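Local atomic coordinates of fimbrial protein MyfA (Yersinia enterocolitica, PDB entry 5LND), a protein that forms the major subunit of Myf fimbriae, polymerising by donor-strand complementation into protease-resistant surface fibres that probably contribute to virulence. Residues 48-53 and 58-63. Residues are numbered along the deposited sequence; the frame is centred on the assembly and turned at random.
Sequences GGQMVS and RVDLHT
Arg58 reaches across to Gln50 from the paired strand of an antiparallel beta hairpin. With its chain bent at chi3 (65°), Gln50 CB sits over one face of its guanidinium, and NH2 donates to Gln50 OE1 at 2.6 Å, in the carbonyl plane and on a lone pair. OE1 meets NH2 at the guanidinium edge, the amide plane turned 61° from the guanidinium plane. NH1 passes 3.5 Å from Val52 CG2 and hydrogen-bonds to Ala45 O, which fixes the group at a second point. Val59 and Met51 form the hydrogen-bonded pair: N of each donates to O of the other, both at 3.0 Å. Their side chains run side by side, Met51 CG 4.0 Å from Val59 CB. Asp60 OD1 takes the other end of the Gln50 amide, accepting from NE2 at 2.8 Å on its anti side, 33° out of the carboxylate plane; the two bonds together set which way round the amide sits. Leu61 N donates to Gly49 O at 2.9 Å, while its CD2 meets Met51 SD at 4.2 Å. Met51, Val59 and Leu61 face the core of the Ig-like beta sandwich, packing against Tyr99 and Phe101 of strand 97-108 and against Phe25 and Leu88 from strands 22-30 and 81-88.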
loop_
_atom_site.group_PDB
_atom_site.type_symbol
_atom_site.label_atom_id
_atom_site.label_comp_id
_atom_site.label_asym_id
_atom_site.label_seq_id
_atom_site.Cartn_x
_atom_site.Cartn_y
_atom_site.Cartn_z
ATOM N N GLY B 48 1.013 6.045 12.106
ATOM C CA GLY B 48 1.207 4.623 12.310
ATOM C C GLY B 48 2.689 4.310 12.319
ATOM O O GLY B 48 3.119 3.284 12.857
ATOM N N GLY B 49 3.463 5.213 11.719
ATOM C CA GLY B 49 4.902 5.072 11.603
ATOM C C GLY B 49 5.337 4.571 10.235
ATOM O O GLY B 49 6.262 3.766 10.131
ATOM N N GLN B 50 4.678 5.040 9.179
ATOM C CA GLN B 50 4.955 4.537 7.834
ATOM C C GLN B 50 5.479 5.591 6.869
ATOM O O GLN B 50 5.175 6.764 7.005
ATOM C CB GLN B 50 3.698 3.912 7.228
ATOM C CG GLN B 50 3.366 2.534 7.754
ATOM C CD GLN B 50 2.525 2.584 8.998
ATOM O OE1 GLN B 50 1.587 3.369 9.088
ATOM N NE2 GLN B 50 2.856 1.744 9.973
ATOM N N MET B 51 6.271 5.156 5.892
ATOM C CA MET B 51 6.513 5.966 4.707
ATOM C C MET B 51 5.479 5.551 3.651
ATOM O O MET B 51 5.113 4.380 3.566
ATOM C CB MET B 51 7.966 5.841 4.230
ATOM C CG MET B 51 8.331 4.524 3.594
ATOM S SD MET B 51 10.069 4.354 3.108
ATOM C CE MET B 51 10.462 5.983 2.556
ATOM N N VAL B 52 4.976 6.514 2.885
ATOM C CA VAL B 52 3.834 6.277 2.004
ATOM C C VAL B 52 4.094 6.777 0.579
ATOM O O VAL B 52 4.469 7.937 0.383
ATOM C CB VAL B 52 2.570 6.960 2.569
ATOM C CG1 VAL B 52 1.357 6.668 1.713
ATOM C CG2 VAL B 52 2.309 6.496 3.968
ATOM N N SER B 53 3.895 5.912 -0.417
ATOM C CA SER B 53 4.132 6.289 -1.814
ATOM C C SER B 53 2.919 6.950 -2.474
ATOM O O SER B 53 1.847 7.029 -1.891
ATOM C CB SER B 53 4.581 5.092 -2.642
ATOM O OG SER B 53 3.537 4.166 -2.799
ATOM N N ARG B 58 2.125 1.497 1.772
ATOM C CA ARG B 58 2.785 1.861 3.023
ATOM C C ARG B 58 3.921 0.899 3.353
ATOM O O ARG B 58 3.846 -0.291 3.043
ATOM C CB ARG B 58 1.759 1.870 4.159
ATOM C CG ARG B 58 0.478 2.613 3.810
ATOM C CD ARG B 58 -0.592 2.472 4.882
ATOM N NE ARG B 58 -0.186 3.091 6.135
ATOM C CZ ARG B 58 -0.194 4.403 6.368
ATOM N NH1 ARG B 58 -0.584 5.262 5.431
ATOM N NH2 ARG B 58 0.203 4.861 7.546
ATOM N N VAL B 59 4.981 1.422 3.967
ATOM C CA VAL B 59 6.073 0.596 4.486
ATOM C C VAL B 59 6.429 1.036 5.899
ATOM O O VAL B 59 6.713 2.207 6.123
ATOM C CB VAL B 59 7.327 0.689 3.604
ATOM C CG1 VAL B 59 8.424 -0.224 4.138
ATOM C CG2 VAL B 59 6.986 0.325 2.182
ATOM N N ASP B 60 6.416 0.101 6.845
ATOM C CA ASP B 60 6.734 0.425 8.231
ATOM C C ASP B 60 8.146 0.964 8.384
ATOM O O ASP B 60 9.053 0.551 7.664
ATOM C CB ASP B 60 6.566 -0.808 9.115
ATOM C CG ASP B 60 5.136 -1.275 9.185
ATOM O OD1 ASP B 60 4.237 -0.441 8.966
ATOM O OD2 ASP B 60 4.910 -2.472 9.454
ATOM N N LEU B 61 8.320 1.894 9.320
ATOM C CA LEU B 61 9.638 2.426 9.648
ATOM C C LEU B 61 10.063 1.932 11.023
ATOM O O LEU B 61 9.223 1.709 11.890
ATOM C CB LEU B 61 9.623 3.946 9.610
ATOM C CG LEU B 61 9.409 4.536 8.229
ATOM C CD1 LEU B 61 9.429 6.054 8.326
ATOM C CD2 LEU B 61 10.466 4.025 7.271
ATOM N N HIS B 62 11.366 1.743 11.200
ATOM C CA HIS B 62 11.924 1.278 12.460
ATOM C C HIS B 62 13.188 2.050 12.760
ATOM O O HIS B 62 13.880 2.507 11.854
ATOM C CB HIS B 62 12.285 -0.202 12.386
ATOM C CG HIS B 62 11.190 -1.068 11.866
ATOM N ND1 HIS B 62 10.236 -1.634 12.685
ATOM C CD2 HIS B 62 10.897 -1.473 10.610
ATOM C CE1 HIS B 62 9.405 -2.350 11.952
ATOM N NE2 HIS B 62 9.782 -2.266 10.689
ATOM N N THR B 63 13.494 2.171 14.044
ATOM C CA THR B 63 14.701 2.848 14.489
ATOM C C THR B 63 15.221 2.146 15.734
ATOM O O THR B 63 14.445 1.741 16.593
ATOM C CB THR B 63 14.449 4.368 14.743
ATOM O OG1 THR B 63 15.661 5.008 15.145
ATOM C CG2 THR B 63 13.393 4.588 15.808
#